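Local coordinates for protein RNA-dependent RNA Polymerase (Bombyx mori cytoplasmic polyhedrosis virus, PDB 6TZ0) that catalyses RNA-templated synthesis of RNA, transcribing the double-stranded viral genome into plus strands and copying packaged plus strands into complementary minus strands, at residues Gly734-Arg744 with Glu759-Arg770. Numbering follows the deposited sequence.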
ATOM      1  N   GLY A 734     -10.802   2.379 -24.192  1.00 30.58           N
ATOM      2  CA  GLY A 734      -9.564   2.265 -23.457  1.00 30.58           C
ATOM      3  C   GLY A 734      -8.816   3.579 -23.351  1.00 30.58           C
ATOM      4  O   GLY A 734      -9.010   4.508 -24.131  1.00 30.58           O
ATOM      5  N   PHE A 735      -7.937   3.650 -22.356  1.00 32.64           N
ATOM      6  CA  PHE A 735      -7.202   4.870 -22.020  1.00 32.64           C
ATOM      7  C   PHE A 735      -5.737   4.624 -22.383  1.00 32.64           C
ATOM      8  O   PHE A 735      -4.959   4.123 -21.570  1.00 32.64           O
ATOM      9  CB  PHE A 735      -7.353   5.231 -20.533  1.00 32.64           C
ATOM     10  CG  PHE A 735      -8.753   5.621 -20.112  1.00 32.64           C
ATOM     11  CD1 PHE A 735      -9.728   5.963 -21.037  1.00 32.64           C
ATOM     12  CD2 PHE A 735      -9.083   5.650 -18.766  1.00 32.64           C
ATOM     13  CE1 PHE A 735     -11.002   6.309 -20.626  1.00 32.64           C
ATOM     14  CE2 PHE A 735     -10.351   6.003 -18.350  1.00 32.64           C
ATOM     15  CZ  PHE A 735     -11.310   6.332 -19.279  1.00 32.64           C
ATOM     16  N   ALA A 736      -5.363   4.981 -23.612  1.00 37.12           N
ATOM     17  CA  ALA A 736      -4.013   4.718 -24.092  1.00 37.12           C
ATOM     18  C   ALA A 736      -2.986   5.686 -23.535  1.00 37.12           C
ATOM     19  O   ALA A 736      -1.787   5.395 -23.591  1.00 37.12           O
ATOM     20  CB  ALA A 736      -3.962   4.772 -25.616  1.00 37.12           C
ATOM     21  N   ASP A 737      -3.413   6.822 -23.002  1.00 42.77           N
ATOM     22  CA  ASP A 737      -2.478   7.817 -22.514  1.00 42.77           C
ATOM     23  C   ASP A 737      -2.195   7.646 -21.026  1.00 42.77           C
ATOM     24  O   ASP A 737      -1.666   8.559 -20.387  1.00 42.77           O
ATOM     25  CB  ASP A 737      -3.009   9.214 -22.826  1.00 42.77           C
ATOM     26  CG  ASP A 737      -1.903  10.241 -22.968  1.00 42.77           C
ATOM     27  OD1 ASP A 737      -0.723   9.894 -22.752  1.00 42.77           O
ATOM     28  OD2 ASP A 737      -2.207  11.389 -23.338  1.00 42.77           O
ATOM     29  N   ARG A 738      -2.537   6.494 -20.466  1.00 41.14           N
ATOM     30  CA  ARG A 738      -2.169   6.131 -19.109  1.00 41.14           C
ATOM     31  C   ARG A 738      -0.973   5.199 -19.073  1.00 41.14           C
ATOM     32  O   ARG A 738      -0.512   4.841 -17.985  1.00 41.14           O
ATOM     33  CB  ARG A 738      -3.359   5.478 -18.410  1.00 41.14           C
ATOM     34  CG  ARG A 738      -4.557   6.385 -18.310  1.00 41.14           C
ATOM     35  CD  ARG A 738      -4.260   7.529 -17.383  1.00 41.14           C
ATOM     36  NE  ARG A 738      -4.007   7.051 -16.031  1.00 41.14           N
ATOM     37  CZ  ARG A 738      -4.943   6.945 -15.096  1.00 41.14           C
ATOM     38  NH1 ARG A 738      -4.629   6.494 -13.889  1.00 41.14           N
ATOM     39  NH2 ARG A 738      -6.185   7.320 -15.361  1.00 41.14           N
ATOM     40  N   ILE A 739      -0.469   4.800 -20.234  1.00 39.99           N
ATOM     41  CA  ILE A 739       0.695   3.933 -20.354  1.00 39.99           C
ATOM     42  C   ILE A 739       1.809   4.746 -20.986  1.00 39.99           C
ATOM     43  O   ILE A 739       1.651   5.269 -22.094  1.00 39.99           O
ATOM     44  CB  ILE A 739       0.379   2.690 -21.189  1.00 39.99           C
ATOM     45  CG1 ILE A 739      -0.700   1.873 -20.494  1.00 39.99           C
ATOM     46  CG2 ILE A 739       1.634   1.869 -21.418  1.00 39.99           C
ATOM     47  CD1 ILE A 739      -1.315   0.867 -21.376  1.00 39.99           C
ATOM     48  N   SER A 740       2.934   4.849 -20.291  1.00 42.12           N
ATOM     49  CA  SER A 740       4.057   5.658 -20.741  1.00 42.12           C
ATOM     50  C   SER A 740       5.160   4.731 -21.216  1.00 42.12           C
ATOM     51  O   SER A 740       5.759   4.007 -20.416  1.00 42.12           O
ATOM     52  CB  SER A 740       4.562   6.565 -19.629  1.00 42.12           C
ATOM     53  OG  SER A 740       5.600   7.398 -20.104  1.00 42.12           O
ATOM     54  N   LEU A 741       5.436   4.767 -22.511  1.00 42.77           N
ATOM     55  CA  LEU A 741       6.536   4.002 -23.072  1.00 42.77           C
ATOM     56  C   LEU A 741       7.892   4.638 -22.816  1.00 42.77           C
ATOM     57  O   LEU A 741       8.908   4.051 -23.196  1.00 42.77           O
ATOM     58  CB  LEU A 741       6.339   3.834 -24.580  1.00 42.77           C
ATOM     59  CG  LEU A 741       5.135   3.047 -25.085  1.00 42.77           C
ATOM     60  CD1 LEU A 741       5.065   3.115 -26.596  1.00 42.77           C
ATOM     61  CD2 LEU A 741       5.211   1.612 -24.624  1.00 42.77           C
ATOM     62  N   TRP A 742       7.948   5.815 -22.191  1.00 43.37           N
ATOM     63  CA  TRP A 742       9.166   6.610 -22.201  1.00 43.37           C
ATOM     64  C   TRP A 742       9.631   7.085 -20.832  1.00 43.37           C
ATOM     65  O   TRP A 742      10.824   7.378 -20.687  1.00 43.37           O
ATOM     66  CB  TRP A 742       8.986   7.830 -23.119  1.00 43.37           C
ATOM     67  CG  TRP A 742       8.496   7.442 -24.490  1.00 43.37           C
ATOM     68  CD1 TRP A 742       7.245   7.654 -24.999  1.00 43.37           C
ATOM     69  CD2 TRP A 742       9.208   6.694 -25.473  1.00 43.37           C
ATOM     70  NE1 TRP A 742       7.155   7.124 -26.263  1.00 43.37           N
ATOM     71  CE2 TRP A 742       8.349   6.528 -26.576  1.00 43.37           C
ATOM     72  CE3 TRP A 742      10.498   6.172 -25.540  1.00 43.37           C
ATOM     73  CZ2 TRP A 742       8.738   5.854 -27.722  1.00 43.37           C
ATOM     74  CZ3 TRP A 742      10.884   5.504 -26.679  1.00 43.37           C
ATOM     75  CH2 TRP A 742      10.008   5.353 -27.757  1.00 43.37           C
ATOM     76  N   THR A 743       8.760   7.175 -19.832  1.00 46.04           N
ATOM     77  CA  THR A 743       9.139   7.654 -18.510  1.00 46.04           C
ATOM     78  C   THR A 743       8.977   6.542 -17.479  1.00 46.04           C
ATOM     79  O   THR A 743       8.385   5.499 -17.750  1.00 46.04           O
ATOM     80  CB  THR A 743       8.312   8.881 -18.110  1.00 46.04           C
ATOM     81  OG1 THR A 743       6.933   8.517 -18.022  1.00 46.04           O
ATOM     82  CG2 THR A 743       8.454   9.979 -19.142  1.00 46.04           C
ATOM     83  N   ARG A 744       9.520   6.777 -16.281  1.00 52.09           N
ATOM     84  CA  ARG A 744       9.445   5.817 -15.186  1.00 52.09           C
ATOM     85  C   ARG A 744       9.076   6.507 -13.884  1.00 52.09           C
ATOM     86  O   ARG A 744       8.984   7.733 -13.798  1.00 52.09           O
ATOM     87  CB  ARG A 744      10.761   5.073 -14.962  1.00 52.09           C
ATOM     88  CG  ARG A 744      11.115   4.108 -16.030  1.00 52.09           C
ATOM     89  CD  ARG A 744      12.407   3.404 -15.707  1.00 52.09           C
ATOM     90  NE  ARG A 744      12.269   2.536 -14.546  1.00 52.09           N
ATOM     91  CZ  ARG A 744      11.853   1.277 -14.612  1.00 52.09           C
ATOM     92  NH1 ARG A 744      11.538   0.745 -15.781  1.00 52.09           N
ATOM     93  NH2 ARG A 744      11.753   0.549 -13.509  1.00 52.09           N
ATOM     94  N   GLU A 759       9.965  -5.813 -20.652  1.00 50.45           N
ATOM     95  CA  GLU A 759       9.179  -4.673 -20.190  1.00 50.45           C
ATOM     96  C   GLU A 759       8.539  -3.927 -21.353  1.00 50.45           C
ATOM     97  O   GLU A 759       7.371  -3.520 -21.273  1.00 50.45           O
ATOM     98  CB  GLU A 759      10.069  -3.738 -19.377  1.00 50.45           C
ATOM     99  CG  GLU A 759       9.368  -2.522 -18.818  1.00 50.45           C
ATOM    100  CD  GLU A 759      10.292  -1.651 -17.993  1.00 50.45           C
ATOM    101  OE1 GLU A 759      11.486  -1.994 -17.870  1.00 50.45           O
ATOM    102  OE2 GLU A 759       9.825  -0.620 -17.467  1.00 50.45           O
ATOM    103  N   LEU A 760       9.286  -3.755 -22.447  1.00 47.28           N
ATOM    104  CA  LEU A 760       8.742  -3.084 -23.623  1.00 47.28           C
ATOM    105  C   LEU A 760       7.615  -3.897 -24.249  1.00 47.28           C
ATOM    106  O   LEU A 760       6.590  -3.332 -24.641  1.00 47.28           O
ATOM    107  CB  LEU A 760       9.866  -2.806 -24.626  1.00 47.28           C
ATOM    108  CG  LEU A 760       9.698  -1.906 -25.859  1.00 47.28           C
ATOM    109  CD1 LEU A 760       9.176  -2.644 -27.078  1.00 47.28           C
ATOM    110  CD2 LEU A 760       8.783  -0.736 -25.540  1.00 47.28           C
ATOM    111  N   ASN A 761       7.769  -5.222 -24.315  1.00 46.82           N
ATOM    112  CA  ASN A 761       6.720  -6.074 -24.864  1.00 46.82           C
ATOM    113  C   ASN A 761       5.484  -6.084 -23.977  1.00 46.82           C
ATOM    114  O   ASN A 761       4.359  -6.114 -24.486  1.00 46.82           O
ATOM    115  CB  ASN A 761       7.238  -7.496 -25.061  1.00 46.82           C
ATOM    116  CG  ASN A 761       8.166  -7.614 -26.242  1.00 46.82           C
ATOM    117  OD1 ASN A 761       7.932  -7.014 -27.287  1.00 46.82           O
ATOM    118  ND2 ASN A 761       9.214  -8.405 -26.094  1.00 46.82           N
ATOM    119  N   ALA A 762       5.665  -6.032 -22.656  1.00 43.83           N
ATOM    120  CA  ALA A 762       4.510  -5.972 -21.764  1.00 43.83           C
ATOM    121  C   ALA A 762       3.763  -4.650 -21.902  1.00 43.83           C
ATOM    122  O   ALA A 762       2.529  -4.630 -21.889  1.00 43.83           O
ATOM    123  CB  ALA A 762       4.947  -6.192 -20.318  1.00 43.83           C
ATOM    124  N   LEU A 763       4.486  -3.539 -22.066  1.00 43.97           N
ATOM    125  CA  LEU A 763       3.814  -2.253 -22.247  1.00 43.97           C
ATOM    126  C   LEU A 763       3.119  -2.152 -23.600  1.00 43.97           C
ATOM    127  O   LEU A 763       2.031  -1.562 -23.700  1.00 43.97           O
ATOM    128  CB  LEU A 763       4.820  -1.119 -22.087  1.00 43.97           C
ATOM    129  CG  LEU A 763       5.360  -0.865 -20.684  1.00 43.97           C
ATOM    130  CD1 LEU A 763       6.498   0.108 -20.760  1.00 43.97           C
ATOM    131  CD2 LEU A 763       4.275  -0.308 -19.799  1.00 43.97           C
ATOM    132  N   ILE A 764       3.731  -2.718 -24.642  1.00 44.28           N
ATOM    133  CA  ILE A 764       3.109  -2.776 -25.960  1.00 44.28           C
ATOM    134  C   ILE A 764       1.852  -3.640 -25.928  1.00 44.28           C
ATOM    135  O   ILE A 764       0.826  -3.286 -26.520  1.00 44.28           O
ATOM    136  CB  ILE A 764       4.144  -3.267 -26.995  1.00 44.28           C
ATOM    137  CG1 ILE A 764       5.181  -2.178 -27.281  1.00 44.28           C
ATOM    138  CG2 ILE A 764       3.507  -3.747 -28.269  1.00 44.28           C
ATOM    139  CD1 ILE A 764       4.600  -0.910 -27.824  1.00 44.28           C
ATOM    140  N   ASP A 765       1.889  -4.755 -25.193  1.00 43.60           N
ATOM    141  CA  ASP A 765       0.700  -5.586 -25.054  1.00 43.60           C
ATOM    142  C   ASP A 765      -0.368  -4.916 -24.197  1.00 43.60           C
ATOM    143  O   ASP A 765      -1.560  -5.178 -24.388  1.00 43.60           O
ATOM    144  CB  ASP A 765       1.076  -6.941 -24.468  1.00 43.60           C
ATOM    145  CG  ASP A 765       1.900  -7.774 -25.423  1.00 43.60           C
ATOM    146  OD1 ASP A 765       1.760  -7.585 -26.647  1.00 43.60           O
ATOM    147  OD2 ASP A 765       2.688  -8.619 -24.949  1.00 43.60           O
ATOM    148  N   ASP A 766       0.025  -4.053 -23.259  1.00 42.93           N
ATOM    149  CA  ASP A 766      -0.967  -3.286 -22.515  1.00 42.93           C
ATOM    150  C   ASP A 766      -1.616  -2.202 -23.364  1.00 42.93           C
ATOM    151  O   ASP A 766      -2.764  -1.837 -23.103  1.00 42.93           O
ATOM    152  CB  ASP A 766      -0.348  -2.637 -21.280  1.00 42.93           C
ATOM    153  CG  ASP A 766       0.078  -3.635 -20.242  1.00 42.93           C
ATOM    154  OD1 ASP A 766      -0.487  -4.741 -20.212  1.00 42.93           O
ATOM    155  OD2 ASP A 766       0.977  -3.308 -19.439  1.00 42.93           O
ATOM    156  N   LEU A 767      -0.911  -1.677 -24.363  1.00 39.70           N
ATOM    157  CA  LEU A 767      -1.466  -0.674 -25.266  1.00 39.70           C
ATOM    158  C   LEU A 767      -2.174  -1.260 -26.476  1.00 39.70           C
ATOM    159  O   LEU A 767      -2.182  -0.619 -27.524  1.00 39.70           O
ATOM    160  CB  LEU A 767      -0.368   0.259 -25.776  1.00 39.70           C
ATOM    161  CG  LEU A 767       0.246   1.375 -24.950  1.00 39.70           C
ATOM    162  CD1 LEU A 767       1.433   1.907 -25.706  1.00 39.70           C
ATOM    163  CD2 LEU A 767      -0.782   2.461 -24.768  1.00 39.70           C
ATOM    164  N   LEU A 768      -2.746  -2.456 -26.385  1.00 39.61           N
ATOM    165  CA  LEU A 768      -3.058  -3.174 -27.616  1.00 39.61           C
ATOM    166  C   LEU A 768      -4.513  -2.977 -28.034  1.00 39.61           C
ATOM    167  O   LEU A 768      -4.795  -2.740 -29.212  1.00 39.61           O
ATOM    168  CB  LEU A 768      -2.723  -4.652 -27.454  1.00 39.61           C
ATOM    169  CG  LEU A 768      -2.330  -5.396 -28.732  1.00 39.61           C
ATOM    170  CD1 LEU A 768      -1.432  -6.535 -28.344  1.00 39.61           C
ATOM    171  CD2 LEU A 768      -3.490  -5.922 -29.523  1.00 39.61           C
ATOM    172  N   PHE A 769      -5.460  -3.115 -27.101  1.00 36.52           N
ATOM    173  CA  PHE A 769      -6.854  -2.860 -27.451  1.00 36.52           C
ATOM    174  C   PHE A 769      -7.296  -1.441 -27.146  1.00 36.52           C
ATOM    175  O   PHE A 769      -8.396  -1.054 -27.542  1.00 36.52           O
ATOM    176  CB  PHE A 769      -7.844  -3.816 -26.765  1.00 36.52           C
ATOM    177  CG  PHE A 769      -7.945  -5.178 -27.396  1.00 36.52           C
ATOM    178  CD1 PHE A 769      -6.926  -5.702 -28.166  1.00 36.52           C
ATOM    179  CD2 PHE A 769      -9.158  -5.839 -27.383  1.00 36.52           C
ATOM    180  CE1 PHE A 769      -7.055  -6.920 -28.765  1.00 36.52           C
ATOM    181  CE2 PHE A 769      -9.302  -7.062 -27.996  1.00 36.52           C
ATOM    182  CZ  PHE A 769      -8.244  -7.600 -28.695  1.00 36.52           C
ATOM    183  N   ARG A 770      -6.487  -0.658 -26.447  1.00 34.51           N
ATOM    184  CA  ARG A 770      -6.830   0.726 -26.160  1.00 34.51           C
ATOM    185  C   ARG A 770      -6.270   1.686 -27.201  1.00 34.51           C
ATOM    186  O   ARG A 770      -6.264   2.899 -26.989  1.00 34.51           O
ATOM    187  CB  ARG A 770      -6.361   1.087 -24.753  1.00 34.51           C
ATOM    188  CG  ARG A 770      -4.897   0.892 -24.502  1.00 34.51           C
ATOM    189  CD  ARG A 770      -4.588   1.138 -23.046  1.00 34.51           C
ATOM    190  NE  ARG A 770      -5.139   0.120 -22.159  1.00 34.51           N
ATOM    191  CZ  ARG A 770      -5.098   0.193 -20.833  1.00 34.51           C
ATOM    192  NH1 ARG A 770      -4.538   1.236 -20.244  1.00 34.51           N
ATOM    193  NH2 ARG A 770      -5.610  -0.775 -20.092  1.00 34.51           N
TER
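Leu-741 and Leu-767 meet tip to tip, CG of Leu-741 lying 3.9 Å from CD1 of Leu-767, in the apolar centre of a loop packed lengthwise on a helix. CD2 of the same Leu-741 rests on CB of Leu-763 at 3.7 Å and touches the ends of Leu-760 and Ile-764. Ile-739 supplies further apolar contacts: its side chain and that of Leu-763 run past each other in opposite directions, with CG2 of Ile-739, anti to the backbone N, 3.8 Å from CD2 of Leu-763. With chi1 at -63°, its other branch is turned toward the helix end, where CD1 touches CB of Asp-766 at 3.6 Å. CD2 of Leu-767 touches CB of Ile-739 and CB of Ala-736.

Polar contacts stand at the two ends. At one, the guanidinium of Arg-744 presents its edge, and NH1 makes a 2.8 Å salt bridge to OE2 of Glu-759, the two planes standing 81° apart. That oxygen also pairs with Arg-141, so two arginines share it. At the other end Arg-770 crosses Ile-739 at about a right angle. Its NH1 gives O of Phe-735 a weak bond of 3.2 Å, with a 134° angle at the hydrogen. CB of Arg-770 packs against CA of Gly-734.

Helix 774-786 adds Leu-777 beside Ile-764 and Leu-767, while helix 206-218 borders Leu-741. The principle illustrated is a chain reversal in which the irregular loop after strand 732-733 packs along helix 754-766 and the turn beyond it, with the side chain of Phe-735 about 10 Å from that of Asp-681, a residue that binds magnesium in the polymerase active site.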